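Long-range contacts in uroporphyrin-III C-methyltransferase (Pseudomonas denitrificans, PDB 1S4D), which catalyses the transfer of methyl groups from S-adenosyl-L-methionine to C-2 and C-7 of uroporphyrinogen III, giving precorrin-2 on the way to cobalamin and siroheme: residues T153-H158 with I180-A185; Q171-G176 with A194-G199; P206-C211 with I242-E247. One frame throughout, in Å; residues are numbered along the deposited sequence.

Contact 1. Residues T153-H158 with I180-A185; sequences TFLTGH and IVMYMA. With SAH (S-adenosyl-L-homocysteine), chain Q.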
loop_
_atom_site.group_PDB
_atom_site.type_symbol
_atom_site.label_atom_id
_atom_site.label_comp_id
_atom_site.label_asym_id
_atom_site.label_seq_id
_atom_site.Cartn_x
_atom_site.Cartn_y
_atom_site.Cartn_z
ATOM N N THR B 153 11.927 3.174 1.306
ATOM C CA THR B 153 12.266 1.941 0.595
ATOM C C THR B 153 11.617 0.700 1.198
ATOM O O THR B 153 11.777 0.437 2.390
ATOM C CB THR B 153 13.766 1.762 0.608
ATOM O OG1 THR B 153 14.362 2.782 -0.187
ATOM C CG2 THR B 153 14.160 0.513 -0.121
ATOM N N PHE B 154 10.924 -0.088 0.369
ATOM C CA PHE B 154 10.372 -1.365 0.821
ATOM C C PHE B 154 11.294 -2.459 0.302
ATOM O O PHE B 154 11.801 -2.326 -0.808
ATOM C CB PHE B 154 8.976 -1.562 0.251
ATOM C CG PHE B 154 7.907 -0.746 0.918
ATOM C CD1 PHE B 154 6.609 -1.189 0.933
ATOM C CD2 PHE B 154 8.182 0.476 1.507
ATOM C CE1 PHE B 154 5.610 -0.411 1.542
ATOM C CE2 PHE B 154 7.193 1.250 2.116
ATOM C CZ PHE B 154 5.937 0.824 2.146
ATOM N N LEU B 155 11.552 -3.513 1.084
ATOM C CA LEU B 155 12.357 -4.637 0.555
ATOM C C LEU B 155 11.954 -6.050 1.029
ATOM O O LEU B 155 11.183 -6.171 1.979
ATOM C CB LEU B 155 13.874 -4.365 0.623
ATOM C CG LEU B 155 14.920 -4.650 1.729
ATOM C CD1 LEU B 155 15.444 -3.325 2.242
ATOM C CD2 LEU B 155 14.549 -5.591 2.898
ATOM N N THR B 156 12.445 -7.092 0.339
ATOM C CA THR B 156 12.431 -8.466 0.880
ATOM C C THR B 156 13.776 -8.798 1.416
ATOM O O THR B 156 14.774 -8.600 0.719
ATOM C CB THR B 156 12.248 -9.541 -0.161
ATOM O OG1 THR B 156 12.001 -8.958 -1.437
ATOM C CG2 THR B 156 11.073 -10.355 0.163
ATOM N N GLY B 157 13.783 -9.376 2.610
ATOM C CA GLY B 157 14.987 -9.922 3.183
ATOM C C GLY B 157 15.072 -11.376 2.795
ATOM O O GLY B 157 15.992 -12.064 3.192
ATOM N N HIS B 158 14.116 -11.833 1.998
ATOM C CA HIS B 158 13.957 -13.252 1.728
ATOM C C HIS B 158 15.233 -14.003 1.366
ATOM O O HIS B 158 15.503 -15.059 1.929
ATOM C CB HIS B 158 12.899 -13.514 0.661
ATOM C CG HIS B 158 12.530 -14.955 0.554
ATOM N ND1 HIS B 158 12.186 -15.712 1.655
ATOM C CD2 HIS B 158 12.498 -15.798 -0.507
ATOM C CE1 HIS B 158 11.936 -16.953 1.274
ATOM N NE2 HIS B 158 12.116 -17.031 -0.034
ATOM N N ILE B 180 13.478 2.534 6.111
ATOM C CA ILE B 180 13.471 1.276 5.350
ATOM C C ILE B 180 12.400 0.395 5.943
ATOM O O ILE B 180 12.300 0.281 7.173
ATOM C CB ILE B 180 14.820 0.495 5.460
ATOM C CG1 ILE B 180 16.059 1.408 5.362
ATOM C CG2 ILE B 180 14.864 -0.641 4.457
ATOM C CD1 ILE B 180 16.310 1.931 4.055
ATOM N N VAL B 181 11.618 -0.242 5.077
ATOM C CA VAL B 181 10.541 -1.108 5.521
ATOM C C VAL B 181 10.768 -2.493 4.929
ATOM O O VAL B 181 10.832 -2.662 3.703
ATOM C CB VAL B 181 9.155 -0.563 5.092
ATOM C CG1 VAL B 181 8.036 -1.624 5.345
ATOM C CG2 VAL B 181 8.866 0.826 5.741
ATOM N N MET B 182 10.889 -3.488 5.790
ATOM C CA MET B 182 11.379 -4.768 5.331
ATOM C C MET B 182 10.367 -5.876 5.558
ATOM O O MET B 182 9.860 -6.034 6.673
ATOM C CB MET B 182 12.711 -5.086 6.010
ATOM C CG MET B 182 13.635 -3.896 6.085
ATOM S SD MET B 182 15.316 -4.419 6.319
ATOM C CE MET B 182 15.353 -4.741 8.106
ATOM N N TYR B 183 10.092 -6.603 4.470
ATOM C CA TYR B 183 9.214 -7.764 4.396
ATOM C C TYR B 183 10.089 -9.011 4.468
ATOM O O TYR B 183 11.228 -8.985 4.010
ATOM C CB TYR B 183 8.485 -7.772 3.046
ATOM C CG TYR B 183 7.388 -6.727 2.899
ATOM C CD1 TYR B 183 7.687 -5.373 2.604
ATOM C CD2 TYR B 183 6.054 -7.092 3.017
ATOM C CE1 TYR B 183 6.675 -4.415 2.472
ATOM C CE2 TYR B 183 5.054 -6.161 2.880
ATOM C CZ TYR B 183 5.363 -4.830 2.620
ATOM O OH TYR B 183 4.319 -3.946 2.514
ATOM N N MET B 184 9.575 -10.097 5.055
ATOM C CA MET B 184 10.295 -11.376 5.119
ATOM C C MET B 184 11.767 -11.244 5.495
ATOM O O MET B 184 12.628 -11.808 4.831
ATOM C CB MET B 184 10.170 -12.141 3.804
ATOM C CG MET B 184 8.737 -12.209 3.289
ATOM S SD MET B 184 8.657 -12.966 1.687
ATOM C CE MET B 184 8.443 -11.527 0.670
ATOM N N ALA B 185 12.026 -10.537 6.595
ATOM C CA ALA B 185 13.383 -10.198 7.019
ATOM C C ALA B 185 13.722 -10.777 8.380
ATOM O O ALA B 185 14.721 -10.401 8.981
ATOM C CB ALA B 185 13.570 -8.685 7.026
HETATM N N SAH Q . 1.562 -8.995 -0.381
HETATM C CA SAH Q . 1.783 -8.948 1.054
HETATM C CB SAH Q . 3.155 -9.510 1.385
HETATM C CG SAH Q . 3.195 -11.024 1.478
HETATM S SD SAH Q . 4.847 -11.767 1.517
HETATM C C SAH Q . 1.574 -7.531 1.602
HETATM O O SAH Q . 1.287 -6.586 0.870
HETATM O OXT SAH Q . 1.660 -7.256 2.795
HETATM C "C5'" SAH Q . 4.676 -12.100 3.302
HETATM C "C4'" SAH Q . 5.298 -11.090 4.274
HETATM O "O4'" SAH Q . 4.453 -9.977 4.486
HETATM C "C3'" SAH Q . 5.545 -11.584 5.696
HETATM O "O3'" SAH Q . 6.651 -12.430 5.859
HETATM C "C2'" SAH Q . 5.650 -10.298 6.498
HETATM O "O2'" SAH Q . 6.898 -9.645 6.379
HETATM C "C1'" SAH Q . 4.608 -9.449 5.792
HETATM N N9 SAH Q . 3.289 -9.444 6.464
HETATM C C8 SAH Q . 2.139 -9.889 5.898
HETATM N N7 SAH Q . 1.137 -9.727 6.764
HETATM C C5 SAH Q . 1.610 -9.191 7.893
HETATM C C6 SAH Q . 0.992 -8.820 9.089
HETATM N N6 SAH Q . -0.308 -8.974 9.257
HETATM N N1 SAH Q . 1.755 -8.276 10.103
HETATM C C2 SAH Q . 3.108 -8.095 9.911
HETATM N N3 SAH Q . 3.716 -8.463 8.722
HETATM C C4 SAH Q . 2.979 -9.001 7.721
#
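Leu155 and Tyr183 meet through their backbones in a parallel strand pair, Leu155 O accepting a hydrogen bond from Tyr183 N at 2.8 Å. The neighbouring links follow the same zigzag: Val181 N to Thr153 O, Leu155 N to Val181 O, and Gly157 N to Tyr183 O just beyond the strand end. All four carbonyls point almost straight at their donors. Beyond the pair, Met184 N turns to SAH, the product of the methyl donor, and donates to SAH O2' at 3.0 Å, with an N-H...O angle of 172°.

The apolar contacts divide between the two faces. On one, Leu155 spreads its branches: CD1 reaches Ile180 CG2 at 3.5 Å, while CD2 rests against Met182 CB at 3.6 Å. On the other, Val181 CB and CG1 lie over a face of the Phe154 ring. Tyr183, its CG anti to the carbonyl carbon (chi1 -73°), brings CE1 within 3.6 Å of Phe154 CD1, the ring planes at 39°. The far edge of Tyr183 presents CE2 to SAH OXT at 3.6 Å, and its OH is hydrogen-bonded to Thr130 OG1 and Gly132 N. A leucine here, lacking the ring and hydroxyl, would probably leave Gly132 N without its mate and open a gap between Phe154 and the SAH carboxylate.

Leu155 is covered by Trp170 and Ile173 of helix 170-176, the connection between these two strands, and Phe154 by Ile133 of helix 131-137. Strand 179-183 bonds onward to strand 241-245, whereas Thr153 to Leu155 pair antiparallel with a strand of the second subunit, carrying the sheet across the dimer.

Contact 2. Residues Q171-G176 with A194-G199; sequences QGIASG and ANLIAG
Ala174 and Gly199 form the centre of this small helix-to-helix contact, which joins helix 170-176 to the C-terminal end of helix 189-198. The methyl CB of Ala174 is directed at the other segment and lies 3.4 Å from Gly199 O. Gly199 comes in with bare backbone, its CA only 4.4 Å from Gln171 CA; a CB on Gly199 would point at the Ala174 methyl, consistent with glycine at this close approach.

One pair of apolar side chains meets: Ile173 CG2 and Leu196 CD1 at 3.8 Å, the two chains crossing at a slant. Leu196 starts out to the side, and its chi1 of -102° carries CD1 over to the isoleucine.

Polar links are found within each helix. Gln171 O receives two donors from Ser175, the backbone N and the hydroxyl OG, each at 3.0 Å; OG comes in 34° out of the carbonyl plane. Gly199 N closes the last turn of its helix on Asn195 O at 2.9 Å, with a second, weak bond to Leu196 O. Ala174 O is taken by Arg201 NH1, from the chain just after the glycine, and this gives the helix pair a polar link beside its packing.

Ile173 also packs on Thr153 and Leu155 of the sheet, and on Gly176 of the second subunit, while Leu196 reaches Leu225 of helix 225-235. The end of helix 189-198 thus meets helix 170-176 within the helical layer on one face of the mixed sheet, as in the alpha/beta C-terminal domain of tetrapyrrole methylases, next to the dimer interface.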
loop_
_atom_site.group_PDB
_atom_site.type_symbol
_atom_site.label_atom_id
_atom_site.label_comp_id
_atom_site.label_asym_id
_atom_site.label_seq_id
_atom_site.Cartn_x
_atom_site.Cartn_y
_atom_site.Cartn_z
ATOM N N GLN B 171 24.292 -0.936 0.409
ATOM C CA GLN B 171 24.812 0.402 0.675
ATOM C C GLN B 171 23.926 1.498 0.045
ATOM O O GLN B 171 23.596 2.503 0.691
ATOM C CB GLN B 171 26.246 0.481 0.192
ATOM C CG GLN B 171 26.711 1.860 -0.172
ATOM C CD GLN B 171 27.595 2.447 0.885
ATOM O OE1 GLN B 171 27.170 2.618 2.042
ATOM N NE2 GLN B 171 28.843 2.768 0.506
ATOM N N GLY B 172 23.541 1.286 -1.217
ATOM C CA GLY B 172 22.537 2.117 -1.862
ATOM C C GLY B 172 21.247 2.187 -1.056
ATOM O O GLY B 172 20.660 3.259 -0.869
ATOM N N ILE B 173 20.817 1.034 -0.564
ATOM C CA ILE B 173 19.618 0.950 0.242
ATOM C C ILE B 173 19.775 1.725 1.533
ATOM O O ILE B 173 18.842 2.422 1.939
ATOM C CB ILE B 173 19.193 -0.538 0.443
ATOM C CG1 ILE B 173 18.051 -0.845 -0.529
ATOM C CG2 ILE B 173 18.709 -0.799 1.858
ATOM C CD1 ILE B 173 18.206 -2.057 -1.252
ATOM N N ALA B 174 20.966 1.645 2.145
ATOM C CA ALA B 174 21.295 2.446 3.331
ATOM C C ALA B 174 21.242 3.982 3.122
ATOM O O ALA B 174 20.689 4.683 3.992
ATOM C CB ALA B 174 22.634 2.046 3.887
ATOM N N SER B 175 21.796 4.496 2.005
ATOM C CA SER B 175 21.774 5.941 1.709
ATOM C C SER B 175 20.499 6.463 1.068
ATOM O O SER B 175 20.195 7.646 1.176
ATOM C CB SER B 175 22.914 6.348 0.776
ATOM O OG SER B 175 23.976 5.437 0.819
ATOM N N GLY B 176 19.790 5.596 0.354
ATOM C CA GLY B 176 18.618 5.991 -0.406
ATOM C C GLY B 176 17.480 6.637 0.369
ATOM O O GLY B 176 16.983 7.665 -0.065
ATOM N N ALA B 194 23.354 -6.312 9.774
ATOM C CA ALA B 194 24.778 -6.017 9.626
ATOM C C ALA B 194 25.078 -5.333 8.252
ATOM O O ALA B 194 25.980 -4.475 8.166
ATOM C CB ALA B 194 25.611 -7.269 9.837
ATOM N N ASN B 195 24.314 -5.687 7.202
ATOM C CA ASN B 195 24.491 -5.048 5.899
ATOM C C ASN B 195 24.268 -3.552 6.043
ATOM O O ASN B 195 25.110 -2.741 5.661
ATOM C CB ASN B 195 23.537 -5.602 4.851
ATOM C CG ASN B 195 23.940 -6.996 4.322
ATOM O OD1 ASN B 195 23.094 -7.711 3.770
ATOM N ND2 ASN B 195 25.193 -7.378 4.475
ATOM N N LEU B 196 23.152 -3.197 6.653
ATOM C CA LEU B 196 22.791 -1.816 6.846
ATOM C C LEU B 196 23.846 -1.066 7.651
ATOM O O LEU B 196 24.189 0.067 7.306
ATOM C CB LEU B 196 21.447 -1.758 7.563
ATOM C CG LEU B 196 20.114 -1.472 6.872
ATOM C CD1 LEU B 196 20.167 -1.509 5.319
ATOM C CD2 LEU B 196 18.994 -2.356 7.457
ATOM N N ILE B 197 24.354 -1.673 8.724
ATOM C CA ILE B 197 25.391 -1.015 9.531
ATOM C C ILE B 197 26.708 -0.830 8.728
ATOM O O ILE B 197 27.387 0.188 8.866
ATOM C CB ILE B 197 25.647 -1.777 10.902
ATOM C CG1 ILE B 197 24.398 -1.718 11.811
ATOM C CG2 ILE B 197 26.927 -1.247 11.636
ATOM C CD1 ILE B 197 24.403 -2.688 13.001
ATOM N N ALA B 198 27.072 -1.817 7.908
ATOM C CA ALA B 198 28.257 -1.713 7.051
ATOM C C ALA B 198 28.026 -0.588 6.033
ATOM O O ALA B 198 28.972 0.061 5.565
ATOM C CB ALA B 198 28.540 -3.041 6.350
ATOM N N GLY B 199 26.744 -0.344 5.743
ATOM C CA GLY B 199 26.327 0.686 4.824
ATOM C C GLY B 199 26.229 2.079 5.398
ATOM O O GLY B 199 25.805 2.988 4.701
#

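Contact 3. Residues P206-C211 with I242-E247; sequences PVAFVC and IVVVGE. With SAH (S-adenosyl-L-homocysteine), chain Q.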
loop_
_atom_site.group_PDB
_atom_site.type_symbol
_atom_site.label_atom_id
_atom_site.label_comp_id
_atom_site.label_asym_id
_atom_site.label_seq_id
_atom_site.Cartn_x
_atom_site.Cartn_y
_atom_site.Cartn_z
ATOM N N PRO B 206 16.937 3.629 15.621
ATOM C CA PRO B 206 15.735 2.923 16.082
ATOM C C PRO B 206 15.155 2.022 15.008
ATOM O O PRO B 206 15.202 2.328 13.822
ATOM C CB PRO B 206 14.744 4.056 16.394
ATOM C CG PRO B 206 15.562 5.307 16.485
ATOM C CD PRO B 206 16.744 5.095 15.621
ATOM N N VAL B 207 14.599 0.911 15.473
ATOM C CA VAL B 207 14.053 -0.164 14.656
ATOM C C VAL B 207 12.798 -0.661 15.407
ATOM O O VAL B 207 12.781 -0.709 16.639
ATOM C CB VAL B 207 15.115 -1.303 14.533
ATOM C CG1 VAL B 207 14.515 -2.624 14.109
ATOM C CG2 VAL B 207 16.235 -0.902 13.604
ATOM N N ALA B 208 11.743 -1.002 14.676
ATOM C CA ALA B 208 10.587 -1.660 15.293
ATOM C C ALA B 208 10.250 -2.911 14.504
ATOM O O ALA B 208 10.443 -2.950 13.289
ATOM C CB ALA B 208 9.386 -0.734 15.360
ATOM N N PHE B 209 9.780 -3.938 15.211
ATOM C CA PHE B 209 9.272 -5.160 14.607
ATOM C C PHE B 209 7.799 -5.113 14.897
ATOM O O PHE B 209 7.398 -4.854 16.046
ATOM C CB PHE B 209 9.868 -6.405 15.294
ATOM C CG PHE B 209 11.292 -6.697 14.915
ATOM C CD1 PHE B 209 11.584 -7.723 14.029
ATOM C CD2 PHE B 209 12.343 -5.940 15.451
ATOM C CE1 PHE B 209 12.897 -7.987 13.655
ATOM C CE2 PHE B 209 13.668 -6.190 15.091
ATOM C CZ PHE B 209 13.952 -7.218 14.190
ATOM N N VAL B 210 6.983 -5.346 13.876
ATOM C CA VAL B 210 5.544 -5.425 14.076
ATOM C C VAL B 210 5.060 -6.784 13.575
ATOM O O VAL B 210 5.047 -7.053 12.366
ATOM C CB VAL B 210 4.786 -4.239 13.398
ATOM C CG1 VAL B 210 3.322 -4.226 13.809
ATOM C CG2 VAL B 210 5.434 -2.879 13.737
ATOM N N CYS B 211 4.677 -7.638 14.516
ATOM C CA CYS B 211 4.217 -8.983 14.199
ATOM C C CYS B 211 2.719 -9.059 14.190
ATOM O O CYS B 211 2.052 -8.572 15.121
ATOM C CB CYS B 211 4.760 -10.001 15.202
ATOM S SG CYS B 211 6.571 -10.020 15.239
ATOM N N ILE B 242 6.707 -7.014 10.069
ATOM C CA ILE B 242 7.331 -6.019 9.230
ATOM C C ILE B 242 8.415 -5.374 10.094
ATOM O O ILE B 242 8.157 -5.028 11.250
ATOM C CB ILE B 242 6.278 -4.986 8.762
ATOM C CG1 ILE B 242 5.404 -5.572 7.652
ATOM C CG2 ILE B 242 6.945 -3.643 8.375
ATOM C CD1 ILE B 242 6.043 -5.537 6.276
ATOM N N VAL B 243 9.621 -5.233 9.552
ATOM C CA VAL B 243 10.693 -4.540 10.248
ATOM C C VAL B 243 10.948 -3.168 9.632
ATOM O O VAL B 243 11.307 -3.067 8.440
ATOM C CB VAL B 243 11.996 -5.297 10.179
ATOM C CG1 VAL B 243 12.987 -4.682 11.165
ATOM C CG2 VAL B 243 11.779 -6.788 10.450
ATOM N N VAL B 244 10.758 -2.125 10.442
ATOM C CA VAL B 244 10.899 -0.735 9.999
ATOM C C VAL B 244 12.100 -0.105 10.666
ATOM O O VAL B 244 12.273 -0.209 11.882
ATOM C CB VAL B 244 9.596 0.114 10.292
ATOM C CG1 VAL B 244 9.227 0.078 11.780
ATOM C CG2 VAL B 244 9.724 1.560 9.797
ATOM N N VAL B 245 12.913 0.560 9.868
ATOM C CA VAL B 245 14.127 1.198 10.340
ATOM C C VAL B 245 13.976 2.715 10.170
ATOM O O VAL B 245 13.499 3.206 9.107
ATOM C CB VAL B 245 15.336 0.673 9.540
ATOM C CG1 VAL B 245 16.625 1.303 10.017
ATOM C CG2 VAL B 245 15.419 -0.866 9.642
ATOM N N GLY B 246 14.335 3.458 11.220
ATOM C CA GLY B 246 14.392 4.908 11.142
ATOM C C GLY B 246 13.513 5.720 12.066
ATOM O O GLY B 246 12.723 5.203 12.857
ATOM N N GLU B 247 13.629 7.030 11.950
ATOM C CA GLU B 247 13.154 7.924 13.004
ATOM C C GLU B 247 11.656 7.869 13.209
ATOM O O GLU B 247 11.183 8.147 14.314
ATOM C CB GLU B 247 13.654 9.363 12.778
ATOM C CG GLU B 247 15.166 9.526 12.947
ATOM C CD GLU B 247 15.668 9.143 14.335
ATOM O OE1 GLU B 247 16.713 8.457 14.404
ATOM O OE2 GLU B 247 15.038 9.539 15.356
HETATM N N SAH Q . 1.562 -8.995 -0.381
HETATM C CA SAH Q . 1.783 -8.948 1.054
HETATM C CB SAH Q . 3.155 -9.510 1.385
HETATM C CG SAH Q . 3.195 -11.024 1.478
HETATM S SD SAH Q . 4.847 -11.767 1.517
HETATM C C SAH Q . 1.574 -7.531 1.602
HETATM O O SAH Q . 1.287 -6.586 0.870
HETATM O OXT SAH Q . 1.660 -7.256 2.795
HETATM C "C5'" SAH Q . 4.676 -12.100 3.302
HETATM C "C4'" SAH Q . 5.298 -11.090 4.274
HETATM O "O4'" SAH Q . 4.453 -9.977 4.486
HETATM C "C3'" SAH Q . 5.545 -11.584 5.696
HETATM O "O3'" SAH Q . 6.651 -12.430 5.859
HETATM C "C2'" SAH Q . 5.650 -10.298 6.498
HETATM O "O2'" SAH Q . 6.898 -9.645 6.379
HETATM C "C1'" SAH Q . 4.608 -9.449 5.792
HETATM N N9 SAH Q . 3.289 -9.444 6.464
HETATM C C8 SAH Q . 2.139 -9.889 5.898
HETATM N N7 SAH Q . 1.137 -9.727 6.764
HETATM C C5 SAH Q . 1.610 -9.191 7.893
HETATM C C6 SAH Q . 0.992 -8.820 9.089
HETATM N N6 SAH Q . -0.308 -8.974 9.257
HETATM N N1 SAH Q . 1.755 -8.276 10.103
HETATM C C2 SAH Q . 3.108 -8.095 9.911
HETATM N N3 SAH Q . 3.716 -8.463 8.722
HETATM C C4 SAH Q . 2.979 -9.001 7.721
#
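Ile242 N donates to Val210 O at 2.8 Å, approaching 29° out of the carbonyl plane, and the return bond runs from Val210 N to Ile242 O. This is one of two hydrogen-bonded pairs in an antiparallel run; the other couples Ala208 and Val244 through both their N and O atoms. Gly246 N closes the series on Pro206 O at 3.0 Å. Gly246 has a positive phi of 120°, a conformation that calls for glycine, and the chain leaves the strand there.

Between these bonds stand the non-hydrogen-bonded pairs Val207 with Val245 and Phe209 with Val243, all on one face. Val243 CG1 sits squarely above the Phe209 ring, 4.1 Å from its centroid, while CG2 reaches ring atom CE1 at 3.6 Å. Val243 CG1, anti to its own N (chi1 -168°), also meets Val207 CG1. Helix 225-235 covers Val207 and Phe209. On the reverse face Ala208 CB touches Val244 CG1 at 3.7 Å, and Val244 is in turn covered by Leu136 of helix 131-137. At the far end Glu247 bends back and lays OE1 near Pro206 CD, its OE2 in a salt bridge with Arg250.

The opposite end borders SAH. Val210 O lies 3.3 Å from SAH C2, near the ring plane, while Ile242 CG1, 3.5 Å from SAH N3, stands out of that plane. Hydrogen bonds to SAH come from the neighbouring Ala241 O and Ala213 O. Strand ends forming one wall of an adenosyl pocket suit the mixed sheet in the C-terminal domain of precorrin methyltransferases.

Overall arrangement
Contacts 1 and 3 belong to one mixed sheet: strands 179-183 and 241-245 are neighbours, joined by probable backbone bonds from Met182 N to Val243 O and from Val245 N to Ile180 O. One pairing is parallel and the other antiparallel, yet both are buried and reach SAH at the same sheet end, contact 1 at the ribose and carboxylate of SAH, contact 3 at the adenine. Contact 2 lies farther out, away from the ligand, and relies on small apolar surfaces without a clear bond between its helices. Helix 170-176 is shared ground with contact 1, Ile180 CD1 resting on Ile173 O. Contacts 1 and 2 touch the second subunit; contact 3 does not.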